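Local atomic coordinates of TetR transcriptional regulator (Chloroflexus aurantiacus, PDB entry 3QBM), a protein that probably binds DNA and regulates transcription as a TetR-family regulator, in a two-subunit assembly whose chains carry magnesium sites. Residues 13-18 and 35-40; 54-59 and 117-122; 64-69 and 104-109; 75-80 and 84-89. One frame throughout, in Å; residues are numbered along the deposited sequence. Where two conformers were deposited one is given.

How the interactions relate
Interactions 2 and 3 both use helix 51-74, the first near its start and the second further along. They touch each other through Phe59, which packs on Ile106 and Thr109, and their centres are 13 Å apart. Both are apolar, but interaction 3 is buried close to the centre of the chain, whereas interaction 2 is partly buried and ends at exposed Met119. Interaction 1 is a surface contact in the predicted DNA-binding part, with a polar glutamine lying against a helix end. It joins interaction 2 by packing of Val13 on Ala57 and Ala58. Interaction 4, about 35 Å from interaction 1 between centres, is local and mostly buried: a first-turn hydrogen bond plus exposed His77 on a methyl.

Interaction 1: residues 13-18 and 35-40; sequences VAQAAA and AATGLE
Gln15 runs alongside Thr37 in the opposite direction, and its CB meets Thr37 CG2 at 3.7 Å. The backbones come close here, with the CA atoms of Gln15 and Ala36 6.4 Å apart. Gln15 CG stands beside its own backbone N (chi1 -61°) and the chain bends again at chi2 (-64°), which lays the amide along the end of helix 30-37. CG is 3.9 Å from Ala36 O; Gln15 OE1 passes 3.8 Å from that oxygen without pointing at it, and no hydrogen bond crosses the contact. Thr37 has its OG1 in the crowded position between N and carbonyl carbon (chi1 60°), which turns CG2 to Gln15 and leaves OG1 to bond Ile33 O within its helix and to accept from Leu39 N at 3.2 Å, an ST turn. Gly38, with positive phi, ends the helix there. Trimming Gln15 to an alanine would probably uncover the carbonyl oxygen of Ala36 and take one of two carbon neighbours from Thr37 CG2. Helix 30-37 is the first helix of the predicted helix-turn-helix, and helix 2-23 packs against it, as in the three-helix DNA-binding bundle of TetR regulators.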
# COMPACT_ATOMS: atom_id res chain seq x y z
N VAL A 13 13.11 5.01 -20.72
CA VAL A 13 12.21 5.37 -19.63
C VAL A 13 11.18 4.26 -19.42
O VAL A 13 10.89 3.89 -18.28
CB VAL A 13 11.51 6.73 -19.88
CG1 VAL A 13 10.32 6.87 -19.02
CG2 VAL A 13 12.47 7.89 -19.65
N ALA A 14 10.63 3.72 -20.51
CA ALA A 14 9.61 2.65 -20.42
C ALA A 14 10.21 1.38 -19.78
O ALA A 14 9.61 0.77 -18.91
CB ALA A 14 9.00 2.33 -21.79
N GLN A 15 11.40 1.01 -20.20
CA GLN A 15 12.05 -0.17 -19.60
C GLN A 15 12.47 0.05 -18.14
O GLN A 15 12.37 -0.85 -17.29
CB GLN A 15 13.27 -0.58 -20.42
CG GLN A 15 12.94 -0.96 -21.87
CD GLN A 15 12.05 -2.18 -21.98
OE1 GLN A 15 12.10 -3.09 -21.15
NE2 GLN A 15 11.22 -2.20 -23.02
N ALA A 16 12.97 1.25 -17.84
CA ALA A 16 13.37 1.58 -16.46
C ALA A 16 12.15 1.47 -15.56
O ALA A 16 12.21 0.87 -14.49
CB ALA A 16 13.95 2.97 -16.37
N ALA A 17 11.03 2.02 -16.03
CA ALA A 17 9.78 2.01 -15.24
C ALA A 17 9.38 0.61 -14.84
O ALA A 17 9.01 0.37 -13.68
CB ALA A 17 8.60 2.71 -15.98
N ALA A 18 9.46 -0.33 -15.77
CA ALA A 18 9.05 -1.71 -15.48
C ALA A 18 9.96 -2.33 -14.46
O ALA A 18 9.50 -3.01 -13.55
CB ALA A 18 8.99 -2.55 -16.76
N ALA A 35 20.74 -4.21 -19.43
CA ALA A 35 20.24 -5.50 -19.95
C ALA A 35 18.87 -5.39 -20.62
O ALA A 35 18.66 -5.94 -21.68
CB ALA A 35 20.18 -6.56 -18.82
N ALA A 36 17.94 -4.67 -19.99
CA ALA A 36 16.58 -4.54 -20.52
C ALA A 36 16.48 -3.63 -21.77
O ALA A 36 15.55 -3.78 -22.56
CB ALA A 36 15.66 -4.01 -19.45
N THR A 37 17.39 -2.67 -21.93
CA THR A 37 17.33 -1.74 -23.06
C THR A 37 18.29 -2.16 -24.16
O THR A 37 18.18 -1.69 -25.29
CB THR A 37 17.70 -0.31 -22.63
OG1 THR A 37 19.04 -0.32 -22.10
CG2 THR A 37 16.70 0.24 -21.57
N GLY A 38 19.22 -3.05 -23.81
CA GLY A 38 20.27 -3.48 -24.71
C GLY A 38 21.27 -2.36 -24.93
O GLY A 38 21.97 -2.35 -25.92
N LEU A 39 21.34 -1.41 -24.01
CA LEU A 39 22.26 -0.28 -24.19
C LEU A 39 23.41 -0.31 -23.21
O LEU A 39 23.32 -0.87 -22.14
CB LEU A 39 21.51 1.05 -24.04
CG LEU A 39 20.48 1.53 -25.07
CD1 LEU A 39 19.84 2.80 -24.57
CD2 LEU A 39 21.09 1.78 -26.47
N GLU A 40 24.52 0.29 -23.61
CA GLU A 40 25.67 0.43 -22.74
C GLU A 40 25.36 1.58 -21.77
O GLU A 40 24.48 2.40 -22.04
CB GLU A 40 26.94 0.75 -23.54
CG GLU A 40 27.28 -0.24 -24.68
CD GLU A 40 27.58 -1.66 -24.22
OE1 GLU A 40 27.25 -2.00 -23.05
OE2 GLU A 40 28.13 -2.44 -25.03

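Interaction 2: residues 54-59 and 117-122; sequences LALAAF and NPMLRE
Leu120 N donates to Asn117 OD1 at 2.8 Å, nearly straight (169°) and in the carbonyl plane, so the side chain of Asn117 caps the helix that presents Leu120 to helix 51-74. The two short helical segments run nearly parallel, 8° apart in direction with axes 10.7 Å apart. Leu56 bridges the gap with both methyls. Its CD1 presses on CE of Met119, a selenomethionine, at 3.4 Å, tighter than usual for two carbons; the bend at chi3 (77°) of Met119 swings CE back to that methyl, and the two side chains cross at about a right angle. Leu56 CD2 turns to Leu120 CD2 at 3.9 Å. The same Leu120 methyl also meets Phe59 CB, 3.8 Å away, and thus wedges between Leu56 and Phe59. An alanine in place of Leu56 is likely to leave Met119 CE and one side of Leu120 CD2 without their mates, opening a gap between the helices. Behind Phe59 and Leu120, Thr109 of helix 105-113 closes the packing. No hydrogen bond spans the contact: the capping bond stays within segment 117-122, and the union of helix 51-74 with helix 118-144 depends here on non-directional methyl packing.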
# COMPACT_ATOMS: atom_id res chain seq x y z
N LEU A 54 16.66 9.76 -14.39
CA LEU A 54 16.02 8.65 -15.10
C LEU A 54 14.83 8.12 -14.29
O LEU A 54 13.73 7.95 -14.82
CB LEU A 54 17.01 7.52 -15.42
CG LEU A 54 16.46 6.17 -15.93
CD1 LEU A 54 15.47 6.33 -17.09
CD2 LEU A 54 17.56 5.24 -16.32
N ALA A 55 15.04 7.93 -12.98
CA ALA A 55 13.98 7.47 -12.10
C ALA A 55 12.74 8.39 -12.18
O ALA A 55 11.59 7.93 -12.21
CB ALA A 55 14.51 7.38 -10.67
N LEU A 56 12.97 9.70 -12.17
CA LEU A 56 11.90 10.69 -12.27
C LEU A 56 11.18 10.61 -13.59
O LEU A 56 9.94 10.68 -13.64
CB LEU A 56 12.40 12.12 -12.05
CG LEU A 56 12.94 12.48 -10.67
CD1 LEU A 56 13.59 13.87 -10.67
CD2 LEU A 56 11.83 12.34 -9.56
N ALA A 57 11.93 10.45 -14.67
CA ALA A 57 11.31 10.33 -15.98
C ALA A 57 10.52 9.03 -16.08
O ALA A 57 9.41 9.03 -16.62
CB ALA A 57 12.36 10.41 -17.05
N ALA A 58 11.07 7.95 -15.51
CA ALA A 58 10.42 6.63 -15.45
C ALA A 58 9.12 6.69 -14.66
O ALA A 58 8.14 6.04 -15.06
CB ALA A 58 11.36 5.56 -14.84
N PHE A 59 9.08 7.44 -13.55
CA PHE A 59 7.81 7.61 -12.85
C PHE A 59 6.80 8.41 -13.69
O PHE A 59 5.62 8.02 -13.80
CB PHE A 59 7.94 8.30 -11.51
CG PHE A 59 6.63 8.40 -10.78
CD1 PHE A 59 6.18 7.34 -10.03
CD2 PHE A 59 5.81 9.52 -10.93
CE1 PHE A 59 4.93 7.40 -9.41
CE2 PHE A 59 4.57 9.59 -10.31
CZ PHE A 59 4.14 8.56 -9.56
N ASN A 117 12.33 10.14 -0.50
CA ASN A 117 12.54 10.96 -1.70
C ASN A 117 11.45 12.00 -1.92
O ASN A 117 10.37 11.69 -2.47
CB ASN A 117 12.68 10.01 -2.89
CG ASN A 117 13.25 10.68 -4.11
OD1 ASN A 117 12.57 11.44 -4.79
ND2 ASN A 117 14.52 10.41 -4.38
N PRO A 118 11.69 13.22 -1.45
CA PRO A 118 10.74 14.31 -1.62
C PRO A 118 10.21 14.48 -3.06
O PRO A 118 9.02 14.76 -3.25
CB PRO A 118 11.56 15.53 -1.19
CG PRO A 118 12.43 14.99 -0.11
CD PRO A 118 12.81 13.62 -0.56
N MSE A 119 11.06 14.33 -4.07
CA MSE A 119 10.63 14.60 -5.45
C MSE A 119 9.70 13.52 -5.96
O MSE A 119 8.68 13.85 -6.57
CB MSE A 119 11.81 14.83 -6.41
CG MSE A 119 12.50 16.16 -6.19
SE MSE A 119 14.05 16.33 -7.39
CE MSE A 119 13.02 16.75 -9.01
N LEU A 120 10.01 12.25 -5.71
CA LEU A 120 9.07 11.18 -6.05
C LEU A 120 7.78 11.28 -5.22
O LEU A 120 6.70 11.07 -5.75
CB LEU A 120 9.67 9.79 -5.90
CG LEU A 120 10.57 9.38 -7.06
CD1 LEU A 120 11.30 8.09 -6.73
CD2 LEU A 120 9.74 9.24 -8.31
N ARG A 121 7.91 11.58 -3.93
CA ARG A 121 6.74 11.74 -3.07
C ARG A 121 5.78 12.80 -3.64
O ARG A 121 4.56 12.60 -3.68
CB ARG A 121 7.16 12.07 -1.62
CG ARG A 121 5.98 12.23 -0.66
CD ARG A 121 6.42 12.33 0.80
NE ARG A 121 7.15 13.56 1.05
CZ ARG A 121 8.42 13.67 1.46
NH1 ARG A 121 9.20 12.60 1.71
NH2 ARG A 121 8.93 14.88 1.65
N GLU A 122 6.35 13.91 -4.11
CA GLU A 122 5.54 14.99 -4.65
C GLU A 122 4.84 14.55 -5.92
O GLU A 122 3.70 14.94 -6.17
CB GLU A 122 6.42 16.22 -4.94
CG GLU A 122 5.57 17.42 -5.32
CD GLU A 122 6.37 18.70 -5.45
OE1 GLU A 122 7.56 18.64 -5.85
OE2 GLU A 122 5.81 19.78 -5.17

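Interaction 3: residues 64-69 and 104-109; sequences EKVRER and CPILNT
Val66 pushes its CG2 methyl against the ring of Pro105, meeting CG at 3.6 Å and CD at 3.8 Å, the methyl and the CG-CD side of the ring pointing at each other. With Val66 CG1 trans to the backbone N (chi1 167°), that second methyl is turned to Ile106, loosely, CG1 of Val66 and CG1 of Ile106 lying 4.4 Å apart. All three residues are buried, and no hydrogen bond joins the segments.

The polar bonds lie within each segment instead. Cys104 is the N-cap of helix 105-113: its SG accepts from Leu107 N at 3.5 Å, long as sulfur bonds are but almost straight at 176°. Pro105 O is gripped twice, by Thr109 N at 2.9 Å and by Thr109 OG1 at 2.7 Å, the hydroxyl lying in the carbonyl plane at a C=O...O angle of 154°. That second bond fixes the rotation of the threonine hydroxyl, which Tyr25 OH also meets. On the other segment Arg67 NH1 bonds Glu64 OE1 at 2.7 Å, on the anti side but somewhat out of the carboxylate plane, while lying in the guanidinium plane; its NH2 forms a salt bridge with Glu130 of helix 118-144.

Around this junction, Trp131 of helix 118-144 covers both Val66 and Ile106, and the loop residue Pro99 touches both Val66 and Pro105. Glu166 of helix 154-175 touches Cys104, Ile106 and Leu107, Val169 touches Leu107, and Leu107 continues to Met170 of the second subunit, so helix 105-113 lies between helix 51-74 and the dimer partner.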
# COMPACT_ATOMS: atom_id res chain seq x y z
N GLU A 64 1.76 8.66 -16.52
CA GLU A 64 1.00 8.85 -17.76
C GLU A 64 0.29 7.57 -18.17
O GLU A 64 -0.84 7.60 -18.66
CB GLU A 64 1.90 9.34 -18.90
CG GLU A 64 1.17 9.48 -20.26
CD GLU A 64 0.03 10.51 -20.28
OE1 GLU A 64 -0.02 11.40 -19.40
OE2 GLU A 64 -0.81 10.43 -21.21
N LYS A 65 0.92 6.43 -17.97
CA LYS A 65 0.27 5.18 -18.34
C LYS A 65 -1.01 4.90 -17.51
O LYS A 65 -2.05 4.51 -18.04
CB LYS A 65 1.24 4.07 -18.13
CG LYS A 65 0.82 2.75 -18.73
CD LYS A 65 1.93 2.20 -19.61
CE LYS A 65 2.00 2.98 -20.91
NZ LYS A 65 3.01 2.44 -21.86
N VAL A 66 -0.87 5.02 -16.20
CA VAL A 66 -2.00 4.94 -15.28
C VAL A 66 -3.13 5.91 -15.72
O VAL A 66 -4.29 5.52 -15.78
CB VAL A 66 -1.51 5.19 -13.83
CG1 VAL A 66 -2.66 5.44 -12.89
CG2 VAL A 66 -0.66 4.00 -13.35
N ARG A 67 -2.76 7.14 -16.07
CA ARG A 67 -3.69 8.18 -16.50
C ARG A 67 -4.48 7.73 -17.74
O ARG A 67 -5.70 7.91 -17.75
CB ARG A 67 -2.92 9.48 -16.79
CG ARG A 67 -3.75 10.72 -17.07
CD ARG A 67 -2.87 11.97 -17.20
NE ARG A 67 -2.14 12.21 -15.95
CZ ARG A 67 -0.81 12.18 -15.78
NH1 ARG A 67 0.03 11.95 -16.79
NH2 ARG A 67 -0.29 12.40 -14.58
N GLU A 68 -3.80 7.18 -18.75
CA GLU A 68 -4.44 6.67 -19.99
C GLU A 68 -5.48 5.57 -19.68
O GLU A 68 -6.56 5.51 -20.27
CB GLU A 68 -3.38 6.08 -20.96
CG GLU A 68 -2.47 7.11 -21.65
CD GLU A 68 -1.26 6.52 -22.44
OE1 GLU A 68 -0.95 5.30 -22.37
OE2 GLU A 68 -0.59 7.32 -23.14
N ARG A 69 -5.10 4.68 -18.79
CA ARG A 69 -5.89 3.55 -18.35
C ARG A 69 -7.20 4.04 -17.63
O ARG A 69 -8.31 3.52 -17.88
CB ARG A 69 -4.98 2.73 -17.45
CG ARG A 69 -5.46 1.42 -16.92
CD ARG A 69 -5.23 0.25 -17.84
NE ARG A 69 -5.87 -0.91 -17.23
CZ ARG A 69 -5.24 -1.95 -16.72
NH1 ARG A 69 -3.92 -2.05 -16.84
NH2 ARG A 69 -5.93 -2.94 -16.16
N CYS A 104 0.58 -1.66 -9.18
CA CYS A 104 0.34 -0.21 -9.29
C CYS A 104 1.60 0.59 -8.99
O CYS A 104 2.12 0.51 -7.87
CB CYS A 104 -0.79 0.27 -8.34
SG CYS A 104 -1.08 2.01 -8.41
N PRO A 105 2.08 1.39 -9.95
CA PRO A 105 3.31 2.16 -9.69
C PRO A 105 3.13 3.32 -8.73
O PRO A 105 4.11 3.81 -8.13
CB PRO A 105 3.71 2.66 -11.07
CG PRO A 105 2.41 2.82 -11.78
CD PRO A 105 1.55 1.66 -11.30
N ILE A 106 1.88 3.75 -8.54
CA ILE A 106 1.56 4.81 -7.59
C ILE A 106 1.75 4.26 -6.16
O ILE A 106 2.47 4.84 -5.33
CB ILE A 106 0.14 5.37 -7.83
CG1 ILE A 106 -0.08 5.72 -9.31
CG2 ILE A 106 -0.12 6.64 -6.97
CD1 ILE A 106 0.93 6.67 -9.90
N LEU A 107 1.09 3.12 -5.89
CA LEU A 107 1.24 2.39 -4.64
C LEU A 107 2.70 2.00 -4.41
O LEU A 107 3.27 2.24 -3.33
CB LEU A 107 0.36 1.13 -4.64
CG LEU A 107 0.47 0.09 -3.52
CD1 LEU A 107 0.14 0.71 -2.16
CD2 LEU A 107 -0.38 -1.18 -3.79
N ASN A 108 3.32 1.36 -5.39
CA ASN A 108 4.68 0.89 -5.21
C ASN A 108 5.67 2.05 -4.93
O ASN A 108 6.56 1.94 -4.07
CB ASN A 108 5.13 0.09 -6.42
CG ASN A 108 4.39 -1.23 -6.58
OD1 ASN A 108 3.66 -1.69 -5.68
ND2 ASN A 108 4.56 -1.84 -7.75
N THR A 109 5.55 3.17 -5.67
CA THR A 109 6.43 4.31 -5.49
C THR A 109 6.12 5.03 -4.19
O THR A 109 7.03 5.55 -3.56
CB THR A 109 6.38 5.28 -6.69
OG1 THR A 109 6.68 4.58 -7.91
CG2 THR A 109 7.32 6.48 -6.49

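Interaction 4: residues 75-80 and 84-89; sequences AGHKHT and IIAFLD
Thr80 and Ile84 sit one helical turn apart, their CA atoms 6.3 Å from each other, and Ile84 N donates to Thr80 O at 3.0 Å. The bond is bent (151°), with the donor tilted 29° from the carbonyl plane; it is an i to i+4 bond in the first turn of helix 80-92. Ahead of it the chain has no regular structure: Gly76 takes positive phi, and the His77 ring then returns to the side of the helix, the CA of His77 8.5 Å from that of Ala86. NE2 of His77 comes to 3.3 Å from Ala86 CB, a close approach of the ring to the methyl, and also makes a weak hydrogen bond to Gly73 O. Ile84 has CG1 beside its own backbone N (chi1 -69°), which brings CG1 to 3.4 Å from Thr80 O and covers that carbonyl with carbon. Thr80 OG1, meanwhile, bonds Glu147. At the N-cap, His79 ND1 accepts from Val81 N while His79 NE2 bonds Ala199 O at the chain's end, a pairing consistent with the proton residing on NE2. The chemistry is thus divided: directional bonds hold the first turn, while His77 touches Ala86 by plain van der Waals contact.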
# COMPACT_ATOMS: atom_id res chain seq x y z
N ALA A 75 -14.38 6.79 -19.62
CA ALA A 75 -14.99 7.46 -20.75
C ALA A 75 -16.34 6.86 -21.14
O ALA A 75 -16.52 5.64 -21.16
CB ALA A 75 -14.06 7.41 -21.96
N GLY A 76 -17.29 7.75 -21.36
CA GLY A 76 -18.55 7.41 -21.98
C GLY A 76 -19.71 6.93 -21.16
O GLY A 76 -20.64 6.40 -21.74
N HIS A 77 -19.67 7.05 -19.83
CA HIS A 77 -20.77 6.61 -18.99
C HIS A 77 -21.90 7.67 -18.99
O HIS A 77 -21.67 8.86 -19.21
CB HIS A 77 -20.29 6.29 -17.56
CG HIS A 77 -19.36 5.11 -17.51
ND1 HIS A 77 -19.82 3.81 -17.47
CD2 HIS A 77 -18.01 5.03 -17.55
CE1 HIS A 77 -18.79 2.98 -17.46
NE2 HIS A 77 -17.68 3.70 -17.54
N LYS A 78 -23.12 7.22 -18.77
CA LYS A 78 -24.30 8.07 -18.90
C LYS A 78 -24.80 8.62 -17.56
O LYS A 78 -25.73 9.42 -17.56
CB LYS A 78 -25.45 7.33 -19.61
CG LYS A 78 -25.96 6.07 -18.89
CD LYS A 78 -26.98 5.29 -19.72
CE LYS A 78 -27.32 3.95 -19.07
NZ LYS A 78 -28.15 3.09 -19.99
N HIS A 79 -24.17 8.19 -16.45
CA HIS A 79 -24.54 8.57 -15.07
C HIS A 79 -23.27 8.68 -14.26
O HIS A 79 -22.33 7.88 -14.44
CB HIS A 79 -25.43 7.49 -14.50
CG HIS A 79 -26.14 7.85 -13.24
ND1 HIS A 79 -25.51 7.88 -12.02
CD2 HIS A 79 -27.45 8.07 -13.00
CE1 HIS A 79 -26.39 8.14 -11.08
NE2 HIS A 79 -27.58 8.28 -11.65
N THR A 80 -23.21 9.70 -13.40
CA THR A 80 -21.99 10.00 -12.65
C THR A 80 -21.63 8.89 -11.68
O THR A 80 -20.46 8.69 -11.37
CB THR A 80 -22.08 11.33 -11.85
OG1 THR A 80 -23.23 11.31 -11.01
CG2 THR A 80 -22.09 12.57 -12.82
N ILE A 84 -18.15 6.78 -11.40
CA ILE A 84 -17.39 6.57 -10.16
C ILE A 84 -17.12 5.06 -9.94
O ILE A 84 -16.02 4.67 -9.58
CB ILE A 84 -18.06 7.21 -8.94
CG1 ILE A 84 -18.00 8.74 -9.06
CG2 ILE A 84 -17.30 6.83 -7.69
CD1 ILE A 84 -18.99 9.50 -8.14
N ILE A 85 -18.11 4.24 -10.21
CA ILE A 85 -17.93 2.79 -10.07
C ILE A 85 -16.92 2.26 -11.14
O ILE A 85 -16.17 1.33 -10.88
CB ILE A 85 -19.33 2.09 -10.13
CG1 ILE A 85 -20.14 2.45 -8.91
CG2 ILE A 85 -19.18 0.56 -10.28
CD1 ILE A 85 -21.52 1.83 -8.84
N ALA A 86 -16.84 2.89 -12.30
CA ALA A 86 -15.87 2.49 -13.33
C ALA A 86 -14.46 2.79 -12.85
O ALA A 86 -13.52 2.10 -13.21
CB ALA A 86 -16.17 3.21 -14.65
N PHE A 87 -14.31 3.82 -12.02
CA PHE A 87 -13.01 4.09 -11.36
C PHE A 87 -12.58 2.90 -10.47
O PHE A 87 -11.42 2.45 -10.53
CB PHE A 87 -13.10 5.38 -10.56
CG PHE A 87 -11.82 5.84 -9.95
CD1 PHE A 87 -11.43 5.39 -8.69
CD2 PHE A 87 -11.01 6.75 -10.61
CE1 PHE A 87 -10.24 5.83 -8.09
CE2 PHE A 87 -9.80 7.19 -10.01
CZ PHE A 87 -9.44 6.73 -8.76
N LEU A 88 -13.52 2.35 -9.70
CA LEU A 88 -13.29 1.13 -8.95
C LEU A 88 -12.94 -0.02 -9.90
O LEU A 88 -11.99 -0.79 -9.62
CB LEU A 88 -14.50 0.72 -8.10
CG LEU A 88 -15.24 1.76 -7.27
CD1 LEU A 88 -16.46 1.17 -6.56
CD2 LEU A 88 -14.29 2.39 -6.25
N ASP A 89 -13.65 -0.12 -11.02
CA ASP A 89 -13.46 -1.21 -11.94
C ASP A 89 -12.05 -1.20 -12.56
O ASP A 89 -11.48 -2.25 -12.80
CB ASP A 89 -14.50 -1.22 -13.04
CG ASP A 89 -14.42 -2.46 -13.86
OD1 ASP A 89 -14.59 -3.54 -13.27
OD2 ASP A 89 -14.11 -2.37 -15.05